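Local coordinates for 450aa long hypothetical fmu protein (Pyrococcus horikoshii, PDB 2YXL) that probably methylates carbon 5 of cytosines in RNA, as an RsmB/NOP-family enzyme, and binds the cofactor analogue sinefungin in its methyltransferase fold, at residues P158-E163 / L356-I361; G14-I19 / K40-E45. All coordinates share one frame; numbering follows the deposited sequence.

Both contacts set one helix against a loop, and both are only partly buried, but they hold different elements and lie apart, with about 20 Å between their nearest atoms. Contact 2 (14-19 with 40-45) is local: it sets the end of helix 32-41, and the loop leading to helix 47-75, against helix 12-24, far from the annotated sites. Contact 1 (158-163 with 356-361) spans nearly two hundred residues and brings a loop of the methyltransferase domain against helix 159-169. Each centres on one aromatic side chain. In contact 1 an indole meets oxygens and two apolar side chains, with a water bridging it to the loop; in contact 2 an imidazole lies against helix backbone by van der Waals contact.

Contact 1 (P158-E163 / L356-I361); sequences PSWLIE and LREDKI
Leu356, the first residue past helix 352-355, meets Trp160 with both backbone and side chain. Its carbonyl O lies 3.3 Å from Trp160 CZ2, and its CB reaches the same carbon at the edge of the indole, in the ring plane. A water, also in that plane, links the two segments: it accepts from Trp160 NE1 at 2.8 Å and donates to Leu356 O at 2.7 Å. The indole N-H and the carbonyl oxygen are thus satisfied together, and the ring's rotation is restrained at its pyrrole end. Trp160 gets there with CG set between its backbone N and carbonyl carbon (chi1 80°), while Leu161 CB of its own helix sits over one ring face. Next along, Arg357 adds a looser touch, its O 4.1 Å from Trp160 CH2. Glu358 runs past the indole in the opposite direction, its chain bent at chi2, and brings OE1 to 3.3 Å from Trp160 CE3, with carboxylate and ring planes 58° apart. The same OE1 forms a salt bridge with Arg164, farther along helix 159-169, so that bridge holds the carboxylate and the ring lies beside it. After the loop, Ile361 opens helix 361-376 and brings CD1 to 4.0 Å from Trp160 CZ3. The arrangement is consistent with a domain interface: a loop of the Rossmann-like methyltransferase fold receives a tryptophan from helix 159-169, with the Leu356 side chain about 10 Å from that of Cys390, the predicted nucleophile.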
loop_
_atom_site.group_PDB
_atom_site.type_symbol
_atom_site.label_atom_id
_atom_site.label_comp_id
_atom_site.label_asym_id
_atom_site.label_seq_id
_atom_site.Cartn_x
_atom_site.Cartn_y
_atom_site.Cartn_z
ATOM N N PRO A 158 7.045 3.710 -15.566
ATOM C CA PRO A 158 8.080 4.593 -16.111
ATOM C C PRO A 158 9.336 3.815 -16.488
ATOM O O PRO A 158 9.643 2.794 -15.869
ATOM C CB PRO A 158 8.367 5.557 -14.958
ATOM C CG PRO A 158 7.982 4.815 -13.736
ATOM C CD PRO A 158 6.837 3.927 -14.121
ATOM N N SER A 159 10.044 4.308 -17.500
ATOM C CA SER A 159 11.210 3.629 -18.070
ATOM C C SER A 159 12.306 3.301 -17.052
ATOM O O SER A 159 12.922 2.236 -17.127
ATOM C CB SER A 159 11.789 4.454 -19.224
ATOM O OG SER A 159 12.665 3.671 -20.016
ATOM N N TRP A 160 12.540 4.212 -16.107
ATOM C CA TRP A 160 13.560 4.014 -15.072
ATOM C C TRP A 160 13.228 2.830 -14.164
ATOM O O TRP A 160 14.128 2.099 -13.748
ATOM C CB TRP A 160 13.775 5.289 -14.243
ATOM C CG TRP A 160 12.738 5.532 -13.170
ATOM C CD1 TRP A 160 11.607 6.286 -13.281
ATOM C CD2 TRP A 160 12.746 5.016 -11.828
ATOM N NE1 TRP A 160 10.908 6.272 -12.095
ATOM C CE2 TRP A 160 11.585 5.500 -11.187
ATOM C CE3 TRP A 160 13.624 4.189 -11.109
ATOM C CZ2 TRP A 160 11.274 5.188 -9.858
ATOM C CZ3 TRP A 160 13.316 3.877 -9.787
ATOM C CH2 TRP A 160 12.149 4.377 -9.177
ATOM N N LEU A 161 11.939 2.654 -13.861
ATOM C CA LEU A 161 11.480 1.557 -13.017
ATOM C C LEU A 161 11.606 0.235 -13.764
ATOM O O LEU A 161 12.125 -0.739 -13.218
ATOM C CB LEU A 161 10.028 1.768 -12.576
ATOM C CG LEU A 161 9.591 1.410 -11.144
ATOM C CD1 LEU A 161 8.136 0.967 -11.136
ATOM C CD2 LEU A 161 10.466 0.354 -10.462
ATOM N N ILE A 162 11.134 0.217 -15.011
ATOM C CA ILE A 162 11.244 -0.956 -15.882
ATOM C C ILE A 162 12.692 -1.434 -15.963
ATOM O O ILE A 162 12.969 -2.630 -15.846
ATOM C CB ILE A 162 10.706 -0.659 -17.303
ATOM C CG1 ILE A 162 9.207 -0.340 -17.247
ATOM C CG2 ILE A 162 10.999 -1.825 -18.251
ATOM C CD1 ILE A 162 8.627 0.208 -18.542
ATOM N N GLU A 163 13.606 -0.483 -16.150
ATOM C CA GLU A 163 15.034 -0.767 -16.211
ATOM C C GLU A 163 15.535 -1.338 -14.883
ATOM O O GLU A 163 16.239 -2.350 -14.858
ATOM C CB GLU A 163 15.808 0.504 -16.581
ATOM C CG GLU A 163 17.137 0.254 -17.297
ATOM C CD GLU A 163 16.961 -0.363 -18.682
ATOM O OE1 GLU A 163 17.738 -1.283 -19.023
ATOM O OE2 GLU A 163 16.046 0.063 -19.424
ATOM N N LEU A 356 7.256 7.484 -7.248
ATOM C CA LEU A 356 8.582 7.080 -6.780
ATOM C C LEU A 356 9.737 7.724 -7.538
ATOM O O LEU A 356 9.687 7.876 -8.759
ATOM C CB LEU A 356 8.741 5.558 -6.821
ATOM C CG LEU A 356 8.495 4.808 -5.514
ATOM C CD1 LEU A 356 8.694 3.315 -5.724
ATOM C CD2 LEU A 356 9.414 5.332 -4.409
ATOM N N ARG A 357 10.778 8.076 -6.785
ATOM C CA ARG A 357 11.985 8.713 -7.307
ATOM C C ARG A 357 13.232 7.895 -6.909
ATOM O O ARG A 357 13.132 6.965 -6.109
ATOM C CB ARG A 357 12.068 10.144 -6.779
ATOM C CG ARG A 357 10.956 11.075 -7.241
ATOM C CD ARG A 357 10.869 12.309 -6.348
ATOM N NE ARG A 357 12.157 12.991 -6.211
ATOM C CZ ARG A 357 12.600 13.946 -7.025
ATOM N NH1 ARG A 357 13.785 14.497 -6.813
ATOM N NH2 ARG A 357 11.863 14.352 -8.050
ATOM N N GLU A 358 14.406 8.277 -7.416
ATOM C CA GLU A 358 15.582 7.377 -7.466
ATOM C C GLU A 358 16.615 7.144 -6.305
ATOM O O GLU A 358 17.141 6.037 -6.249
ATOM C CB GLU A 358 16.313 7.534 -8.809
ATOM C CG GLU A 358 16.987 6.245 -9.287
ATOM C CD GLU A 358 16.758 5.948 -10.760
ATOM O OE1 GLU A 358 16.836 4.759 -11.135
ATOM O OE2 GLU A 358 16.501 6.890 -11.541
ATOM N N ASP A 359 16.976 8.077 -5.406
ATOM C CA ASP A 359 16.615 9.498 -5.306
ATOM C C ASP A 359 15.116 9.767 -5.322
ATOM O O ASP A 359 14.650 10.507 -6.191
ATOM C CB ASP A 359 17.347 10.323 -6.378
ATOM C CG ASP A 359 17.110 11.819 -6.236
ATOM O OD1 ASP A 359 17.168 12.527 -7.266
ATOM O OD2 ASP A 359 16.857 12.286 -5.104
ATOM N N LYS A 360 14.361 9.266 -4.337
ATOM C CA LYS A 360 14.830 8.972 -2.976
ATOM C C LYS A 360 14.925 7.498 -2.520
ATOM O O LYS A 360 14.514 7.170 -1.400
ATOM C CB LYS A 360 13.932 9.735 -1.988
ATOM C CG LYS A 360 12.427 9.458 -2.170
ATOM C CD LYS A 360 11.730 9.203 -0.839
ATOM C CE LYS A 360 10.391 8.504 -1.048
ATOM N NZ LYS A 360 9.785 8.039 0.231
ATOM N N ILE A 361 15.474 6.617 -3.353
ATOM C CA ILE A 361 15.790 5.253 -2.903
ATOM C C ILE A 361 16.943 5.292 -1.892
ATOM O O ILE A 361 16.896 4.626 -0.855
ATOM C CB ILE A 361 16.135 4.303 -4.081
ATOM C CG1 ILE A 361 14.890 4.024 -4.929
ATOM C CG2 ILE A 361 16.739 2.993 -3.577
ATOM C CD1 ILE A 361 15.183 3.429 -6.299
HETATM O O HOH W 1 8.420 6.918 -10.967
#

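Contact 2 (G14-I19 / K40-E45)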
loop_
_atom_site.group_PDB
_atom_site.type_symbol
_atom_site.label_atom_id
_atom_site.label_comp_id
_atom_site.label_asym_id
_atom_site.label_seq_id
_atom_site.Cartn_x
_atom_site.Cartn_y
_atom_site.Cartn_z
ATOM N N GLY A 14 -21.973 9.466 -9.641
ATOM C CA GLY A 14 -20.837 8.604 -9.949
ATOM C C GLY A 14 -19.682 9.382 -10.546
ATOM O O GLY A 14 -18.521 9.111 -10.236
ATOM N N ILE A 15 -20.007 10.350 -11.405
ATOM C CA ILE A 15 -19.008 11.219 -12.028
ATOM C C ILE A 15 -18.315 12.080 -10.977
ATOM O O ILE A 15 -17.096 12.225 -10.994
ATOM C CB ILE A 15 -19.628 12.103 -13.150
ATOM C CG1 ILE A 15 -19.992 11.251 -14.378
ATOM C CG2 ILE A 15 -18.694 13.258 -13.539
ATOM C CD1 ILE A 15 -18.808 10.600 -15.103
ATOM N N ARG A 16 -19.095 12.633 -10.054
ATOM C CA ARG A 16 -18.547 13.444 -8.972
ATOM C C ARG A 16 -17.736 12.587 -8.007
ATOM O O ARG A 16 -16.808 13.077 -7.359
ATOM C CB ARG A 16 -19.660 14.181 -8.223
ATOM C CG ARG A 16 -20.415 15.209 -9.063
ATOM C CD ARG A 16 -21.415 15.994 -8.225
ATOM N NE ARG A 16 -22.548 15.165 -7.823
ATOM C CZ ARG A 16 -23.744 15.183 -8.402
ATOM N NH1 ARG A 16 -23.996 16.003 -9.418
ATOM N NH2 ARG A 16 -24.695 14.375 -7.957
ATOM N N ALA A 17 -18.081 11.302 -7.939
ATOM C CA ALA A 17 -17.438 10.357 -7.029
ATOM C C ALA A 17 -15.978 10.047 -7.375
ATOM O O ALA A 17 -15.112 10.163 -6.504
ATOM C CB ALA A 17 -18.260 9.068 -6.923
ATOM N N ILE A 18 -15.697 9.655 -8.620
ATOM C CA ILE A 18 -14.314 9.318 -8.996
ATOM C C ILE A 18 -13.430 10.549 -9.042
ATOM O O ILE A 18 -12.253 10.464 -8.713
ATOM C CB ILE A 18 -14.150 8.583 -10.364
ATOM C CG1 ILE A 18 -15.464 8.464 -11.122
ATOM C CG2 ILE A 18 -13.404 7.251 -10.184
ATOM C CD1 ILE A 18 -15.695 9.608 -12.063
ATOM N N ILE A 19 -13.992 11.680 -9.464
ATOM C CA ILE A 19 -13.250 12.937 -9.473
ATOM C C ILE A 19 -12.775 13.260 -8.058
ATOM O O ILE A 19 -11.592 13.528 -7.851
ATOM C CB ILE A 19 -14.064 14.116 -10.073
ATOM C CG1 ILE A 19 -14.331 13.873 -11.563
ATOM C CG2 ILE A 19 -13.318 15.449 -9.870
ATOM C CD1 ILE A 19 -15.332 14.829 -12.189
ATOM N N LYS A 40 -18.687 7.376 0.003
ATOM C CA LYS A 40 -19.678 7.579 1.064
ATOM C C LYS A 40 -20.230 9.001 1.047
ATOM O O LYS A 40 -21.385 9.231 1.417
ATOM C CB LYS A 40 -19.082 7.269 2.443
ATOM C CG LYS A 40 -18.528 5.857 2.601
ATOM C CD LYS A 40 -19.624 4.801 2.731
ATOM C CE LYS A 40 -19.117 3.430 2.307
ATOM N NZ LYS A 40 -17.820 3.083 2.951
ATOM N N LYS A 41 -19.394 9.946 0.621
ATOM C CA LYS A 41 -19.779 11.350 0.500
ATOM C C LYS A 41 -20.823 11.529 -0.601
ATOM O O LYS A 41 -21.787 12.279 -0.435
ATOM C CB LYS A 41 -18.545 12.206 0.195
ATOM C CG LYS A 41 -18.654 13.673 0.583
ATOM C CD LYS A 41 -17.569 14.483 -0.113
ATOM C CE LYS A 41 -17.382 15.863 0.508
ATOM N NZ LYS A 41 -16.448 15.825 1.668
ATOM N N HIS A 42 -20.628 10.827 -1.715
ATOM C CA HIS A 42 -21.494 10.956 -2.889
ATOM C C HIS A 42 -22.553 9.860 -3.016
ATOM O O HIS A 42 -23.199 9.729 -4.061
ATOM C CB HIS A 42 -20.654 11.055 -4.162
ATOM C CG HIS A 42 -20.037 12.402 -4.365
ATOM N ND1 HIS A 42 -18.723 12.674 -4.055
ATOM C CD2 HIS A 42 -20.564 13.561 -4.827
ATOM C CE1 HIS A 42 -18.463 13.939 -4.328
ATOM N NE2 HIS A 42 -19.562 14.500 -4.798
ATOM N N ASP A 43 -22.720 9.083 -1.946
ATOM C CA ASP A 43 -23.754 8.047 -1.845
ATOM C C ASP A 43 -23.693 6.971 -2.941
ATOM O O ASP A 43 -24.655 6.773 -3.689
ATOM C CB ASP A 43 -25.153 8.678 -1.759
ATOM C CG ASP A 43 -25.470 9.206 -0.373
ATOM O OD1 ASP A 43 -25.470 10.442 -0.194
ATOM O OD2 ASP A 43 -25.710 8.384 0.539
ATOM N N VAL A 44 -22.557 6.286 -3.028
ATOM C CA VAL A 44 -22.418 5.150 -3.933
ATOM C C VAL A 44 -22.814 3.889 -3.168
ATOM O O VAL A 44 -21.968 3.197 -2.597
ATOM C CB VAL A 44 -20.987 5.032 -4.521
ATOM C CG1 VAL A 44 -20.933 3.954 -5.598
ATOM C CG2 VAL A 44 -20.532 6.369 -5.096
ATOM N N GLU A 45 -24.116 3.620 -3.145
ATOM C CA GLU A 45 -24.673 2.490 -2.407
ATOM C C GLU A 45 -24.659 1.225 -3.260
ATOM O O GLU A 45 -24.375 0.137 -2.759
ATOM C CB GLU A 45 -26.108 2.795 -1.952
ATOM C CG GLU A 45 -26.281 4.096 -1.160
ATOM C CD GLU A 45 -27.742 4.415 -0.855
ATOM O OE1 GLU A 45 -28.178 5.551 -1.147
ATOM O OE2 GLU A 45 -28.457 3.532 -0.329
#
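Arg16 and His42 cross at about a right angle. Starting from the arginine, CB makes the closest approach, 3.4 Å from His42 NE2 and 3.6 Å from His42 CD2. With CG beside the backbone N, anti to the carbonyl carbon (chi1 -64°), the chain runs on past the imidazole, and CD keeps a looser 4.2 Å from His42 NE2. A bend at chi3 then sets NE 3.9 Å from His42 CD2, which lies at the edge of the guanidinium and in its plane; the two flat groups are 31° apart. Phe117 of helix 104-121 touches Arg16 and also meets the His42 ring steeply, at about 80°. In the N-terminal helical part, the C-terminal end of helix 32-41 packs on helix 12-24: His42 is the first residue to leave helix 32-41, and its ring has Arg16 C 4.0 Å above the centre and Ala17 N on the same face, nearer the rim. ND1 has a weak hydrogen bond to Ala38 O, one turn back in its own helix. Farther along the loop, Val44 CG2 comes within 4.0 Å of Ala17 CB, and Leu53 and Leu49 of helix 47-75 pack against Ala17 and Val44 respectively.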